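Long-range contacts in MmoQ (Methylococcus capsulatus, PDB 3P3Q), which is a response regulator that, as a full-length protein, probably makes cyclic di-GMP from GTP, and is seen here through a piece containing its HDOD domain: residues G42-F47 with P72-F77; A14-L19 with Q32-D37; V25-L30 with S61-I66. The protein carries 4 engineered substitutions. All coordinates share one frame; numbering follows the deposited sequence.

All three contacts fall within the HDOD domain range, in an all-helical region built from helices 10-21, 27-34, 38-49, 62-69 and 71-79. Contact 2 pairs successive helices and closes along the chain before contact 1 opens, whereas contacts 1 and 3 each join helices separated by another; contact 3 alternates with both others, so the segments interleave along the chain. Centre-to-centre distances are about 12 Å between contacts 1 and 2 and about 10 Å from contact 3 to either. Helix 27-34 serves contacts 2 and 3 together. Apolar atoms bridge the contacts, with V74 meeting both I34 and I66, which makes them neighbouring patches of one helical bundle.

Contact 1: residues G42-F47 with P72-F77; sequences GRILRF and PAVRQF. With SO4 (sulfate ion), chain C.
F77 reaches from helix 71-79 to helix 38-49 and meets three residues within about one turn: R43, I44 and F47. At the root of the side chain, F77 CB is 3.8 Å from I44 CD1. The torsion about CA-CB sets CG beside the backbone N, and the ring then extends toward the partner helix. The same methyl lies over one face of that ring: I44 CD1 is 3.6 Å from F77 CG and 25° off the ring normal measured from the centroid, a CH-pi contact displaced toward the rim. Farther out the two flanks of the ring part company. CE1 faces R43, grazing its CB and carbonyl O, whereas CE2 and CZ run under F47. The end of the ring presses edge-on against a face of F47, with F77 CZ 3.2 Å from F47 CG. Ring planes at 78° and centroids 4.8 Å apart define a T-shaped stack.

Beside this ring, A73 CB touches F47 CE1 at 4.2 Å, and V74 CG1 adds a second apolar partner for I44 CD1. A water links the helices at the R43 end, accepting from R43 NE at 2.9 Å and donating to F77 O. On the far side of helix 71-79, a sulfate, probably from the crystallisation liquor, accepts a hydrogen bond from Q76 NE2 and a weak one from R75 NH2. Direct contact between segments 42-47 and 72-77, whose directions differ by 142°, therefore rests on ring and methyl packing without a hydrogen bond across it; a polar link between R43 NE and F77 O runs through a water.

Contact 2: residues A14-L19 with Q32-D37; sequences AAILNL and QLIQTD
L33 and I16 bury the largest areas here, and their side chains slide past each other in opposite directions. I16 sends CG1 against the branch point of the leucine, with I16 CG1 3.8 Å from L33 CG and nearly as close to its CD2. Chi1 of I16 (-61°) sets CG1 beside the backbone N and CG2 beside the carbonyl carbon: CG1 lies against L33, while both CG2 and the terminal CD1 reach I34, I16 CG2 meeting I34 CG1 at 4.2 Å. The I16 and I34 side chains meet at about a right angle.

L33 answers with its CD2 methyl, which enters between two residues one helical turn apart. L33 CD2 is 3.7 Å from A15 CB and 3.5 Å from L19 CD1, so the small alanine and the longer leucine receive the same methyl. L19 is the third main contributor, and its side chain comes at L33 obliquely.

A type I turn runs from I34 to D37. The L33 carbonyl O accepts from both T36 N and T36 OG1, the hydroxyl bond being 2.8 Å long and in the carbonyl plane, which ties the threonine back to L33. D37 then caps the next helix: its OD2 accepts from L40 N and also bonds to T8 OG1. Successive helices packed through aliphatic side chains, and joined by a tight turn to an N-capped third helix, are what an all-alpha bundle is built from; here they form part of the helical HDOD domain.

Contact 3: residues V25-L30 with S61-I66; sequences VTAEAL and SVIDAI
A27 offers a short methyl stub, and I66 meets this residue with both branches, CG2 at the methyl and CD1 at the carbonyl O. I66 CG2 is 3.6 Å from A27 CB, whereas I66 CD1 is 3.5 Å from A27 O. The division follows from chi1 of -66°, which sets CG1 and its terminal methyl beside the backbone N and turns CG2 toward the carbonyl carbon. Because the alanine projects so little, the bulkier isoleucine can approach the helix 27-34 backbone, and the CA atoms of A27 and I66 are 6.6 Å apart. The same I66 CD1 methyl is also 4.3 Å from L30 CB. I66 thus sits in a shallow hollow bordered by A27, L30 and A31.

Helices 27-34 and 62-69 are not consecutive in the chain, since helix 38-49 comes between them; their pairing closes part of the helical HDOD bundle. Each begins with an N-cap: T26 OG1 accepts from A29 N, and S61 OG accepts from D64 N at an N-H...acceptor angle of 153°.

One turn before I66, I63 is the second bump, set beside the first against A27, E28 and A31. Its CD1 lies near A27 CB and A27 O and also near both E28 carboxylate oxygens. E28 starts out away from helix 62-69, but the bend at chi2 (67°) brings its end back obliquely over the isoleucine, with E28 OE2 4.0 Å from I63 CG1.

Contact 1: residues G42-F47 with P72-F77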
# COMPACT_ATOMS: atom_id res chain seq x y z
N GLY A 42 -4.91 1.01 5.86
CA GLY A 42 -4.78 2.42 6.21
C GLY A 42 -5.71 2.88 7.32
O GLY A 42 -5.31 3.66 8.18
N ARG A 43 -6.95 2.41 7.31
CA ARG A 43 -7.87 2.78 8.38
C ARG A 43 -7.44 2.25 9.75
O ARG A 43 -7.53 2.95 10.75
CB ARG A 43 -9.32 2.38 8.05
CG ARG A 43 -9.96 3.32 7.05
CD ARG A 43 -11.47 3.22 7.00
NE ARG A 43 -11.91 1.94 6.47
CZ ARG A 43 -12.01 1.66 5.18
NH1 ARG A 43 -11.71 2.58 4.27
NH2 ARG A 43 -12.41 0.46 4.79
N ILE A 44 -6.97 1.00 9.78
CA ILE A 44 -6.59 0.38 11.04
C ILE A 44 -5.40 1.10 11.66
O ILE A 44 -5.40 1.41 12.86
CB ILE A 44 -6.16 -1.08 10.84
CG1 ILE A 44 -7.20 -1.85 10.03
CG2 ILE A 44 -5.92 -1.76 12.18
CD1 ILE A 44 -8.42 -2.14 10.77
N LEU A 45 -4.38 1.32 10.83
CA LEU A 45 -3.16 1.95 11.29
C LEU A 45 -3.44 3.34 11.81
O LEU A 45 -2.93 3.72 12.86
CB LEU A 45 -2.12 2.02 10.19
CG LEU A 45 -1.65 0.68 9.61
CD1 LEU A 45 -0.68 0.97 8.50
CD2 LEU A 45 -1.03 -0.24 10.66
N ARG A 46 -4.26 4.10 11.08
CA ARG A 46 -4.67 5.41 11.59
C ARG A 46 -5.41 5.24 12.93
O ARG A 46 -5.18 5.99 13.88
CB ARG A 46 -5.55 6.18 10.59
CG ARG A 46 -5.61 7.69 10.88
CD ARG A 46 -6.58 8.43 10.00
NE ARG A 46 -7.85 8.68 10.67
CZ ARG A 46 -8.42 9.88 10.82
NH1 ARG A 46 -7.83 10.98 10.35
NH2 ARG A 46 -9.58 9.99 11.44
N PHE A 47 -6.29 4.26 13.00
CA PHE A 47 -6.98 3.99 14.25
C PHE A 47 -6.00 3.67 15.40
O PHE A 47 -6.19 4.12 16.52
CB PHE A 47 -7.99 2.86 14.05
CG PHE A 47 -8.93 2.63 15.21
CD1 PHE A 47 -8.72 1.56 16.08
CD2 PHE A 47 -10.04 3.44 15.41
CE1 PHE A 47 -9.60 1.31 17.15
CE2 PHE A 47 -10.92 3.21 16.47
CZ PHE A 47 -10.70 2.13 17.33
N PRO A 72 -11.75 -7.37 18.91
CA PRO A 72 -13.13 -6.84 18.79
C PRO A 72 -13.19 -5.49 18.08
O PRO A 72 -14.06 -5.27 17.25
CB PRO A 72 -13.58 -6.69 20.25
CG PRO A 72 -12.76 -7.69 21.03
CD PRO A 72 -11.43 -7.83 20.28
N ALA A 73 -12.28 -4.59 18.39
CA ALA A 73 -12.19 -3.35 17.63
C ALA A 73 -12.07 -3.63 16.13
O ALA A 73 -12.77 -3.01 15.30
CB ALA A 73 -11.02 -2.53 18.10
N VAL A 74 -11.18 -4.55 15.78
CA VAL A 74 -10.89 -4.81 14.37
C VAL A 74 -12.03 -5.54 13.68
O VAL A 74 -12.29 -5.31 12.51
CB VAL A 74 -9.54 -5.57 14.16
CG1 VAL A 74 -9.29 -5.83 12.69
CG2 VAL A 74 -8.38 -4.79 14.77
N ARG A 75 -12.72 -6.43 14.39
CA ARG A 75 -13.93 -6.99 13.81
C ARG A 75 -14.81 -5.85 13.29
O ARG A 75 -15.31 -5.91 12.17
CB ARG A 75 -14.72 -7.84 14.82
CG ARG A 75 -14.11 -9.22 15.10
CD ARG A 75 -15.18 -10.28 15.42
NE ARG A 75 -16.05 -9.88 16.52
CZ ARG A 75 -17.37 -9.80 16.44
NH1 ARG A 75 -17.99 -10.11 15.31
NH2 ARG A 75 -18.08 -9.42 17.50
N GLN A 76 -15.00 -4.81 14.10
CA GLN A 76 -15.89 -3.70 13.71
C GLN A 76 -15.49 -2.99 12.42
O GLN A 76 -16.35 -2.51 11.69
CB GLN A 76 -16.04 -2.68 14.85
CG GLN A 76 -16.65 -3.25 16.12
CD GLN A 76 -18.09 -3.74 15.95
OE1 GLN A 76 -18.85 -3.23 15.11
NE2 GLN A 76 -18.46 -4.75 16.73
N PHE A 77 -14.20 -2.92 12.13
CA PHE A 77 -13.75 -2.32 10.87
C PHE A 77 -14.21 -3.20 9.73
O PHE A 77 -14.53 -2.70 8.65
CB PHE A 77 -12.22 -2.17 10.83
CG PHE A 77 -11.71 -0.96 11.57
CD1 PHE A 77 -11.60 0.27 10.93
CD2 PHE A 77 -11.32 -1.06 12.90
CE1 PHE A 77 -11.12 1.38 11.60
CE2 PHE A 77 -10.84 0.05 13.58
CZ PHE A 77 -10.75 1.28 12.93
S SO4 C . -22.07 -6.82 16.55
O1 SO4 C . -22.60 -6.71 15.19
O2 SO4 C . -21.62 -5.51 17.01
O3 SO4 C . -23.12 -7.32 17.45
O4 SO4 C . -20.94 -7.75 16.55
O HOH W 1 -13.90 0.37 7.90

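Contact 2: residues A14-L19 with Q32-D37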
# COMPACT_ATOMS: atom_id res chain seq x y z
N ALA A 14 -15.94 -9.32 1.08
CA ALA A 14 -16.85 -10.40 1.46
C ALA A 14 -16.17 -11.34 2.44
O ALA A 14 -16.72 -11.64 3.51
CB ALA A 14 -17.33 -11.15 0.21
N ALA A 15 -14.96 -11.79 2.10
CA ALA A 15 -14.20 -12.70 2.97
C ALA A 15 -13.99 -12.09 4.34
O ALA A 15 -14.28 -12.72 5.37
CB ALA A 15 -12.85 -13.02 2.35
N ILE A 16 -13.49 -10.86 4.36
CA ILE A 16 -13.16 -10.20 5.63
C ILE A 16 -14.40 -10.04 6.51
O ILE A 16 -14.35 -10.27 7.72
CB ILE A 16 -12.48 -8.81 5.40
CG1 ILE A 16 -11.17 -8.99 4.63
CG2 ILE A 16 -12.25 -8.11 6.74
CD1 ILE A 16 -10.55 -7.71 4.13
N LEU A 17 -15.52 -9.66 5.89
CA LEU A 17 -16.77 -9.46 6.62
C LEU A 17 -17.26 -10.77 7.20
O LEU A 17 -17.62 -10.83 8.38
CB LEU A 17 -17.86 -8.87 5.70
CG LEU A 17 -18.80 -7.82 6.33
CD1 LEU A 17 -19.65 -7.12 5.28
CD2 LEU A 17 -19.67 -8.42 7.41
N ASN A 18 -17.27 -11.81 6.38
CA ASN A 18 -17.75 -13.11 6.83
C ASN A 18 -16.87 -13.62 7.96
O ASN A 18 -17.37 -13.96 9.03
CB ASN A 18 -17.79 -14.11 5.67
CG ASN A 18 -18.01 -15.57 6.15
OD1 ASN A 18 -17.36 -16.51 5.65
ND2 ASN A 18 -18.95 -15.76 7.10
N LEU A 19 -15.56 -13.63 7.72
CA LEU A 19 -14.61 -14.04 8.75
C LEU A 19 -14.91 -13.38 10.11
O LEU A 19 -14.99 -14.04 11.14
CB LEU A 19 -13.20 -13.64 8.31
CG LEU A 19 -12.11 -14.70 8.37
CD1 LEU A 19 -10.77 -14.05 8.06
CD2 LEU A 19 -12.09 -15.41 9.73
N GLN A 32 -4.11 -11.77 7.96
CA GLN A 32 -3.61 -12.29 6.71
C GLN A 32 -4.37 -11.64 5.56
O GLN A 32 -3.77 -11.13 4.63
CB GLN A 32 -3.74 -13.81 6.64
CG GLN A 32 -5.01 -14.35 7.26
CD GLN A 32 -5.57 -15.61 6.56
OE1 GLN A 32 -6.80 -15.78 6.47
NE2 GLN A 32 -4.68 -16.50 6.09
N LEU A 33 -5.70 -11.69 5.66
CA LEU A 33 -6.62 -11.09 4.70
C LEU A 33 -6.54 -9.55 4.62
O LEU A 33 -6.36 -8.97 3.55
CB LEU A 33 -8.04 -11.46 5.12
CG LEU A 33 -8.96 -12.07 4.08
CD1 LEU A 33 -8.21 -13.06 3.21
CD2 LEU A 33 -10.07 -12.76 4.83
N ILE A 34 -6.71 -8.89 5.76
CA ILE A 34 -6.73 -7.43 5.79
C ILE A 34 -5.49 -6.84 5.16
O ILE A 34 -5.55 -5.86 4.41
CB ILE A 34 -6.88 -6.91 7.23
CG1 ILE A 34 -8.30 -7.16 7.74
CG2 ILE A 34 -6.54 -5.43 7.32
CD1 ILE A 34 -8.46 -6.85 9.19
N GLN A 35 -4.35 -7.44 5.45
CA GLN A 35 -3.08 -6.86 5.05
C GLN A 35 -2.85 -6.89 3.53
O GLN A 35 -1.87 -6.33 3.06
CB GLN A 35 -1.91 -7.51 5.83
CG GLN A 35 -1.47 -8.85 5.31
CD GLN A 35 -0.18 -9.34 5.97
OE1 GLN A 35 0.27 -8.80 6.98
NE2 GLN A 35 0.41 -10.38 5.38
N THR A 36 -3.74 -7.53 2.78
CA THR A 36 -3.66 -7.50 1.32
C THR A 36 -4.47 -6.31 0.77
O THR A 36 -4.52 -6.08 -0.44
CB THR A 36 -4.21 -8.79 0.66
OG1 THR A 36 -5.63 -8.84 0.83
CG2 THR A 36 -3.58 -10.05 1.26
N ASP A 37 -5.12 -5.56 1.66
CA ASP A 37 -5.95 -4.45 1.22
C ASP A 37 -5.43 -3.11 1.71
O ASP A 37 -5.37 -2.87 2.91
CB ASP A 37 -7.42 -4.65 1.64
CG ASP A 37 -8.31 -3.54 1.12
OD1 ASP A 37 -8.49 -3.45 -0.12
OD2 ASP A 37 -8.83 -2.75 1.94

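Contact 3: residues V25-L30 with S61-I66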
# COMPACT_ATOMS: atom_id res chain seq x y z
N VAL A 25 -13.35 -16.19 15.26
CA VAL A 25 -12.35 -15.56 14.39
C VAL A 25 -11.01 -15.38 15.11
O VAL A 25 -10.97 -15.14 16.32
CB VAL A 25 -12.84 -14.19 13.84
CG1 VAL A 25 -12.88 -13.14 14.95
CG2 VAL A 25 -11.92 -13.72 12.72
N THR A 26 -9.91 -15.51 14.37
CA THR A 26 -8.60 -15.31 14.97
C THR A 26 -7.97 -14.03 14.46
O THR A 26 -8.36 -13.51 13.42
CB THR A 26 -7.66 -16.48 14.69
OG1 THR A 26 -7.38 -16.53 13.29
CG2 THR A 26 -8.31 -17.81 15.12
N ALA A 27 -6.99 -13.52 15.20
CA ALA A 27 -6.27 -12.33 14.77
C ALA A 27 -5.36 -12.64 13.59
O ALA A 27 -5.23 -11.85 12.66
CB ALA A 27 -5.48 -11.77 15.92
N GLU A 28 -4.72 -13.80 13.63
CA GLU A 28 -3.83 -14.18 12.55
C GLU A 28 -4.64 -14.29 11.25
O GLU A 28 -4.20 -13.85 10.19
CB GLU A 28 -3.15 -15.50 12.89
CG GLU A 28 -1.69 -15.58 12.45
CD GLU A 28 -0.79 -14.64 13.23
OE1 GLU A 28 -0.90 -14.58 14.48
OE2 GLU A 28 0.03 -13.95 12.59
N ALA A 29 -5.83 -14.87 11.34
CA ALA A 29 -6.61 -15.10 10.14
C ALA A 29 -7.17 -13.80 9.55
O ALA A 29 -7.30 -13.65 8.34
CB ALA A 29 -7.73 -16.07 10.44
N LEU A 30 -7.51 -12.87 10.43
CA LEU A 30 -8.03 -11.57 10.03
C LEU A 30 -6.90 -10.74 9.42
O LEU A 30 -7.07 -10.10 8.38
CB LEU A 30 -8.61 -10.87 11.26
CG LEU A 30 -9.86 -10.02 11.11
CD1 LEU A 30 -10.81 -10.63 10.09
CD2 LEU A 30 -10.53 -9.87 12.46
N SER A 61 2.35 -2.58 10.93
CA SER A 61 1.84 -3.80 10.35
C SER A 61 0.46 -4.01 10.94
O SER A 61 0.19 -3.57 12.06
CB SER A 61 2.75 -5.00 10.67
OG SER A 61 2.53 -5.48 11.99
N VAL A 62 -0.40 -4.70 10.19
CA VAL A 62 -1.75 -5.05 10.61
C VAL A 62 -1.75 -5.94 11.84
O VAL A 62 -2.46 -5.66 12.82
CB VAL A 62 -2.56 -5.72 9.45
CG1 VAL A 62 -3.89 -6.24 9.94
CG2 VAL A 62 -2.79 -4.74 8.34
N ILE A 63 -0.96 -7.02 11.82
CA ILE A 63 -0.96 -7.95 12.95
C ILE A 63 -0.62 -7.19 14.22
O ILE A 63 -1.23 -7.41 15.26
CB ILE A 63 -0.03 -9.19 12.73
CG1 ILE A 63 -0.14 -10.16 13.92
CG2 ILE A 63 1.42 -8.77 12.49
CD1 ILE A 63 -1.58 -10.59 14.28
N ASP A 64 0.34 -6.27 14.13
CA ASP A 64 0.73 -5.50 15.30
C ASP A 64 -0.38 -4.58 15.77
O ASP A 64 -0.55 -4.36 16.97
CB ASP A 64 2.00 -4.68 15.02
CG ASP A 64 3.24 -5.53 15.03
OD1 ASP A 64 3.11 -6.74 15.27
OD2 ASP A 64 4.35 -4.99 14.82
N ALA A 65 -1.14 -4.04 14.83
CA ALA A 65 -2.24 -3.15 15.18
C ALA A 65 -3.39 -3.95 15.78
O ALA A 65 -3.93 -3.59 16.82
CB ALA A 65 -2.69 -2.37 13.97
N ILE A 66 -3.74 -5.06 15.15
CA ILE A 66 -4.76 -5.94 15.73
C ILE A 66 -4.51 -6.20 17.22
O ILE A 66 -5.42 -6.01 18.03
CB ILE A 66 -4.87 -7.29 15.00
CG1 ILE A 66 -5.39 -7.09 13.57
CG2 ILE A 66 -5.81 -8.20 15.75
CD1 ILE A 66 -5.50 -8.37 12.80